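Local coordinates for oxidoreductase (Methanosarcina mazei, PDB 3KA7), which binds flavin-adenine dinucleotide and probably works as an oxidoreductase of the flavin-containing amine oxidoreductase family, at residues Val72-Asn77 with Glu203-Ala208; Gly11-Ala16 with Gly197-Leu202; Gly297-Pro302 with Glu355-Lys360. All blocks are in the same frame, centred on the assembly; numbering follows the deposited sequence.

Interaction 1. Residues Val72-Asn77 with Glu203-Ala208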
# COMPACT_ATOMS: atom_id res chain seq x y z
N VAL A 72 20.47 3.80 -0.19
CA VAL A 72 20.80 4.53 -1.43
C VAL A 72 21.13 5.99 -1.13
O VAL A 72 21.28 6.81 -2.04
CB VAL A 72 19.68 4.41 -2.50
CG1 VAL A 72 19.50 2.94 -2.92
CG2 VAL A 72 18.38 5.02 -2.00
N GLU A 73 21.23 6.30 0.16
CA GLU A 73 21.58 7.65 0.60
C GLU A 73 20.59 8.70 0.14
O GLU A 73 20.97 9.84 -0.17
CB GLU A 73 22.99 8.03 0.12
CG GLU A 73 24.09 7.27 0.82
CD GLU A 73 25.46 7.72 0.38
OE1 GLU A 73 25.90 7.31 -0.72
OE2 GLU A 73 26.10 8.49 1.13
N ALA A 74 19.31 8.33 0.10
CA ALA A 74 18.28 9.31 -0.18
C ALA A 74 18.04 10.08 1.11
O ALA A 74 18.20 9.55 2.21
CB ALA A 74 17.00 8.63 -0.65
N SER A 75 17.70 11.35 0.97
CA SER A 75 17.52 12.20 2.13
C SER A 75 16.07 12.63 2.26
O SER A 75 15.56 13.38 1.44
CB SER A 75 18.42 13.42 2.00
OG SER A 75 18.17 14.33 3.05
N VAL A 76 15.39 12.13 3.29
CA VAL A 76 14.02 12.56 3.55
C VAL A 76 13.63 12.23 4.98
O VAL A 76 13.94 11.15 5.48
CB VAL A 76 13.01 11.97 2.55
CG1 VAL A 76 13.21 10.48 2.40
CG2 VAL A 76 11.57 12.28 3.00
N ASN A 77 12.98 13.19 5.62
CA ASN A 77 12.59 13.08 7.02
C ASN A 77 11.31 12.28 7.13
O ASN A 77 10.28 12.67 6.58
CB ASN A 77 12.37 14.48 7.61
CG ASN A 77 11.98 14.44 9.08
OD1 ASN A 77 12.46 13.59 9.83
ND2 ASN A 77 11.12 15.36 9.49
N GLU A 203 14.54 10.65 -6.90
CA GLU A 203 14.93 11.27 -8.16
C GLU A 203 16.29 11.95 -8.03
O GLU A 203 17.10 11.91 -8.95
CB GLU A 203 13.88 12.28 -8.62
CG GLU A 203 12.59 11.63 -9.10
CD GLU A 203 11.50 12.65 -9.38
OE1 GLU A 203 11.37 13.65 -8.63
OE2 GLU A 203 10.75 12.46 -10.36
N THR A 204 16.52 12.57 -6.88
CA THR A 204 17.83 13.18 -6.62
C THR A 204 18.99 12.18 -6.67
O THR A 204 20.03 12.45 -7.27
CB THR A 204 17.82 13.93 -5.27
OG1 THR A 204 16.89 15.01 -5.35
CG2 THR A 204 19.20 14.49 -4.95
N VAL A 205 18.80 11.02 -6.06
CA VAL A 205 19.81 9.96 -6.04
C VAL A 205 20.05 9.41 -7.44
O VAL A 205 21.19 9.16 -7.85
CB VAL A 205 19.39 8.81 -5.09
CG1 VAL A 205 20.33 7.61 -5.22
CG2 VAL A 205 19.32 9.31 -3.66
N ILE A 206 18.96 9.21 -8.18
CA ILE A 206 19.07 8.68 -9.52
C ILE A 206 19.91 9.64 -10.37
O ILE A 206 20.83 9.22 -11.06
CB ILE A 206 17.68 8.44 -10.14
CG1 ILE A 206 16.95 7.37 -9.31
CG2 ILE A 206 17.80 8.05 -11.62
CD1 ILE A 206 15.44 7.24 -9.60
N SER A 207 19.58 10.93 -10.30
CA SER A 207 20.28 11.96 -11.07
C SER A 207 21.76 12.05 -10.68
O SER A 207 22.64 12.07 -11.55
CB SER A 207 19.59 13.32 -10.92
OG SER A 207 20.33 14.34 -11.59
N ALA A 208 22.03 12.07 -9.38
CA ALA A 208 23.39 12.13 -8.85
C ALA A 208 24.23 10.93 -9.29
O ALA A 208 25.47 11.01 -9.36
CB ALA A 208 23.37 12.23 -7.33
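Val205 has CG1 opposite its backbone N (chi1 172°) and CG2 opposite its carbonyl carbon. This rotation turns both methyls to the chain at Val72-Ala74, and both methyls lie against the carbonyl oxygen of Val72. That chain is a Schellman motif, the C-terminal ending of helix 64-71. Val72 is the first residue to leave the helical conformation. Glu73 follows with positive phi (60°) as the C-prime residue. The amide of Ala74 reaches back to the oxygen of Leu69, and the amide of Glu73 to that of Lys70. Ala74 also touches the side chain of Leu69, the apolar contact classically seen across this motif.

The tight turn brings backbone as well as side chains to Val205. Val205 CG1 lies 3.4 Å from Val72 O, and Val205 CG2 lies 3.6 Å from the same oxygen. These are van der Waals contacts, and no hydrogen bond links the two segments. The side chain of Val72 adds a looser apolar contact, with its CB 4.2 Å from Val205 CG1. Val205 CG2 also approaches Glu73 O at 3.9 Å, but the Glu73 carboxylate extends elsewhere, where OE1 makes a long, weak ion pair with Lys21.

Helix 195-208 therefore offers one valine from its last turn. The valine also touches Ala17 of helix 10-21, so it joins that helix to the end of helix 64-71. Ala74 rests on Ala201, one turn earlier on helix 195-208. Beyond Ala74 the chain runs away towards strand 78-80. At the centre of the contact, Val205 CG2 sits 3.6 Å from Ala74 CA and 3.9 Å from Ala74 CB.

Interaction 2. Residues Gly11-Ala16 with Gly197-Leu202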
# COMPACT_ATOMS: atom_id res chain seq x y z
N GLY A 11 8.29 1.38 -6.90
CA GLY A 11 9.14 0.23 -7.20
C GLY A 11 10.22 0.52 -8.25
O GLY A 11 11.38 0.15 -8.07
N GLY A 12 9.82 1.16 -9.34
CA GLY A 12 10.75 1.47 -10.42
C GLY A 12 11.82 2.46 -10.00
O GLY A 12 13.00 2.30 -10.38
N LEU A 13 11.42 3.46 -9.21
CA LEU A 13 12.37 4.47 -8.72
C LEU A 13 13.33 3.91 -7.67
O LEU A 13 14.52 4.22 -7.69
CB LEU A 13 11.63 5.68 -8.18
CG LEU A 13 10.84 6.47 -9.22
CD1 LEU A 13 10.02 7.57 -8.55
CD2 LEU A 13 11.75 7.06 -10.29
N LEU A 14 12.82 3.08 -6.76
CA LEU A 14 13.71 2.33 -5.86
C LEU A 14 14.74 1.52 -6.63
O LEU A 14 15.94 1.52 -6.30
CB LEU A 14 12.91 1.40 -4.95
CG LEU A 14 12.01 2.07 -3.91
CD1 LEU A 14 11.18 1.00 -3.22
CD2 LEU A 14 12.85 2.84 -2.89
N SER A 15 14.28 0.81 -7.66
CA SER A 15 15.17 0.02 -8.52
C SER A 15 16.20 0.89 -9.21
O SER A 15 17.39 0.57 -9.22
CB SER A 15 14.34 -0.72 -9.56
OG SER A 15 13.51 -1.67 -8.94
N ALA A 16 15.73 1.99 -9.79
CA ALA A 16 16.64 2.88 -10.53
C ALA A 16 17.69 3.48 -9.60
O ALA A 16 18.88 3.58 -9.97
CB ALA A 16 15.84 3.98 -11.23
N GLY A 197 7.70 13.67 -1.16
CA GLY A 197 8.99 13.85 -0.49
C GLY A 197 9.92 12.68 -0.78
O GLY A 197 11.12 12.86 -1.01
N ILE A 198 9.35 11.48 -0.77
CA ILE A 198 10.11 10.27 -1.02
C ILE A 198 10.48 10.16 -2.50
O ILE A 198 11.62 9.82 -2.84
CB ILE A 198 9.33 9.02 -0.54
CG1 ILE A 198 9.26 9.02 1.00
CG2 ILE A 198 9.96 7.72 -1.07
CD1 ILE A 198 8.27 8.04 1.58
N ILE A 199 9.52 10.47 -3.36
CA ILE A 199 9.72 10.47 -4.81
C ILE A 199 10.85 11.43 -5.18
O ILE A 199 11.78 11.06 -5.90
CB ILE A 199 8.41 10.83 -5.56
CG1 ILE A 199 7.29 9.84 -5.20
CG2 ILE A 199 8.63 10.81 -7.09
CD1 ILE A 199 7.65 8.40 -5.53
N ASP A 200 10.78 12.66 -4.67
CA ASP A 200 11.80 13.67 -4.95
C ASP A 200 13.20 13.20 -4.50
O ASP A 200 14.19 13.36 -5.22
CB ASP A 200 11.46 14.98 -4.24
CG ASP A 200 10.36 15.75 -4.93
OD1 ASP A 200 9.93 15.36 -6.03
OD2 ASP A 200 9.93 16.78 -4.36
N ALA A 201 13.27 12.63 -3.30
CA ALA A 201 14.53 12.14 -2.76
C ALA A 201 15.16 11.07 -3.64
O ALA A 201 16.37 11.07 -3.87
CB ALA A 201 14.35 11.62 -1.32
N LEU A 202 14.34 10.14 -4.14
CA LEU A 202 14.84 9.11 -5.04
C LEU A 202 15.28 9.68 -6.38
O LEU A 202 16.27 9.22 -6.96
CB LEU A 202 13.76 8.05 -5.26
CG LEU A 202 13.52 7.16 -4.05
CD1 LEU A 202 12.20 6.38 -4.21
CD2 LEU A 202 14.70 6.20 -3.84
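Leu13 points its CB at helix 195-208, where Leu13 CB meets Leu202 CD1 at 4.1 Å. CG lies opposite the carbonyl carbon of Leu13 (chi1 -65°) and itself stays farther from Leu202. The chain then runs on extended to CD1, which meets two carbons of Ile199. Leu13 CD1 is 3.8 Å from Ile199 CG2 and 3.9 Å from Ile199 CD1. The two side chains cross at about a right angle. Ile199 presents both carbons because its chain bends back at the second torsion (chi2 -59°). The other branch of Leu13 meets helix 195-208 further along: Leu13 CD2 is 3.8 Å from Ile206 CD1.

Helix 10-21 is the first helix of the Rossmann-type nucleotide-binding fold. Gly12 closes what looks like a GxGxxG pattern, consistent with this fold, and the amide N of Gly11 hydrogen-bonds to a phosphate oxygen of FAD. The contact with helix 195-208 lies on another side of this helix from Gly11. The two segments run at 30° to each other, their axes coming within 10.1 Å.

Leu14 starts away from the partner helix, but its end comes back. Its CD2 approaches Leu202 CD1 at 3.8 Å. Leu14 also touches Leu65 and Phe68, and Leu202 touches Leu69, so helix 64-71 covers this part. Leu13, Leu14, Ile199 and Leu202 are all buried. Within helix 10-21, Ser15 OG donates to Gly11 O at 2.9 Å. It and the Ser15 amide reach that oxygen from opposite faces of its plane.

Interaction 3. Residues Gly297-Pro302 with Glu355-Lys360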
# COMPACT_ATOMS: atom_id res chain seq x y z
N GLY A 297 -1.25 9.37 13.82
CA GLY A 297 -1.40 7.95 13.52
C GLY A 297 -2.68 7.70 12.74
O GLY A 297 -3.17 8.59 12.03
N VAL A 298 -3.23 6.50 12.87
CA VAL A 298 -4.47 6.17 12.19
C VAL A 298 -5.60 6.10 13.22
O VAL A 298 -5.35 5.75 14.37
CB VAL A 298 -4.34 4.81 11.47
CG1 VAL A 298 -5.67 4.40 10.83
CG2 VAL A 298 -3.21 4.87 10.42
N LEU A 299 -6.81 6.47 12.81
CA LEU A 299 -8.01 6.22 13.59
C LEU A 299 -8.78 5.10 12.90
O LEU A 299 -9.38 5.31 11.86
CB LEU A 299 -8.90 7.47 13.65
CG LEU A 299 -10.25 7.37 14.38
CD1 LEU A 299 -9.99 7.22 15.88
CD2 LEU A 299 -11.13 8.60 14.10
N LEU A 300 -8.73 3.90 13.47
CA LEU A 300 -9.52 2.80 12.92
C LEU A 300 -10.98 2.92 13.33
O LEU A 300 -11.28 3.33 14.46
CB LEU A 300 -8.95 1.45 13.37
CG LEU A 300 -7.57 1.12 12.80
CD1 LEU A 300 -7.07 -0.20 13.39
CD2 LEU A 300 -7.62 1.06 11.26
N THR A 301 -11.90 2.57 12.43
CA THR A 301 -13.32 2.77 12.69
C THR A 301 -14.12 1.50 12.40
O THR A 301 -14.75 1.37 11.35
CB THR A 301 -13.88 3.94 11.83
OG1 THR A 301 -13.62 3.68 10.44
CG2 THR A 301 -13.22 5.28 12.21
N PRO A 302 -14.09 0.53 13.33
CA PRO A 302 -14.63 -0.79 13.02
C PRO A 302 -16.15 -0.89 12.94
O PRO A 302 -16.66 -1.87 12.39
CB PRO A 302 -14.09 -1.70 14.15
CG PRO A 302 -13.40 -0.83 15.12
CD PRO A 302 -13.31 0.58 14.57
N GLU A 355 -21.51 9.73 11.23
CA GLU A 355 -21.52 8.97 12.48
C GLU A 355 -20.14 8.94 13.13
O GLU A 355 -20.02 8.88 14.35
CB GLU A 355 -22.04 7.55 12.23
CG GLU A 355 -23.51 7.53 11.77
CD GLU A 355 -24.05 6.16 11.40
OE1 GLU A 355 -23.29 5.16 11.37
OE2 GLU A 355 -25.26 6.07 11.13
N ILE A 356 -19.10 8.98 12.30
CA ILE A 356 -17.72 9.04 12.78
C ILE A 356 -17.41 10.43 13.33
O ILE A 356 -16.81 10.57 14.39
CB ILE A 356 -16.71 8.66 11.66
CG1 ILE A 356 -16.99 7.24 11.14
CG2 ILE A 356 -15.30 8.75 12.19
CD1 ILE A 356 -16.27 6.91 9.81
N PHE A 357 -17.85 11.45 12.61
CA PHE A 357 -17.47 12.82 12.93
C PHE A 357 -18.69 13.72 13.13
O PHE A 357 -18.79 14.77 12.52
CB PHE A 357 -16.60 13.38 11.80
CG PHE A 357 -15.29 12.67 11.63
CD1 PHE A 357 -14.42 12.53 12.71
CD2 PHE A 357 -14.91 12.16 10.40
CE1 PHE A 357 -13.20 11.89 12.57
CE2 PHE A 357 -13.68 11.50 10.26
CZ PHE A 357 -12.84 11.37 11.34
N PRO A 358 -19.62 13.30 14.00
CA PRO A 358 -20.85 14.07 14.16
C PRO A 358 -20.62 15.52 14.59
O PRO A 358 -19.84 15.79 15.51
CB PRO A 358 -21.63 13.29 15.23
CG PRO A 358 -20.58 12.60 16.02
CD PRO A 358 -19.54 12.20 14.98
N GLY A 359 -21.28 16.45 13.91
CA GLY A 359 -21.23 17.86 14.30
C GLY A 359 -19.93 18.56 14.00
O GLY A 359 -19.77 19.75 14.30
N LYS A 360 -18.99 17.86 13.37
CA LYS A 360 -17.70 18.46 13.05
C LYS A 360 -17.77 19.31 11.79
O LYS A 360 -18.65 19.12 10.93
CB LYS A 360 -16.60 17.40 12.93
CG LYS A 360 -16.35 16.64 14.21
CD LYS A 360 -15.67 17.51 15.26
CE LYS A 360 -15.11 16.66 16.39
NZ LYS A 360 -14.69 17.51 17.55
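Leu299 and Phe357 reach towards each other from opposite directions in this buried, apolar contact. Leu299 CD2 approaches Phe357 CE1 at 4.2 Å, obliquely to the ring. Thr301 meets Ile356 through methyls, with Thr301 CG2 4.0 Å from Ile356 CG2, and the two side chains cross at about a right angle. Ile356 CG2 does double duty, since it also lies over the centre of the Phe357 ring, 3.5 Å above its plane.

No hydrogen bond links the two segments; their polar groups bond elsewhere. The chi1 of Thr301 (56°) turns its methyl to Ile356 while its OG1 hydrogen-bonds to Ile307 O. On the other segment, Phe357 leaves the helix and starts a type II turn, with Lys360 N bonded to Phe357 O at 3.2 Å and Gly359 taking the positive phi. A Glu355-Arg305 salt bridge joins the helix end to the loop after strand 298-300.

Strand 298-300 lies in the mixed sheet between strands 85-89 and 307-311. The end of helix 342-356 packs on one face of it, with Phe357 also on Arg87 and Val310. Helix 149-163 lies on the other face, where Leu300 meets Trp161.

The chain first enters interaction 2 at 11-16, in the helix after the first strand of the parallel, FAD-binding sheet. It enters interaction 1 at 72-77. It then returns on one helix, 195-208, which closes interaction 2 at 197-202 and interaction 1 at 203-208. The two loops therefore cross. The contacts touch, with Ser75 O 3.5 Å from Ala201 CB, and together bind helices 10-21, 64-71 and 195-208. Interaction 3 comes later in series. Its loop, from 297-302 to 355-360, takes in strands 307-311 and 326-334 and most of helix 342-356. It joins the end of helix 342-356 to the mixed sheet, its centre about 33 Å from that of interaction 2.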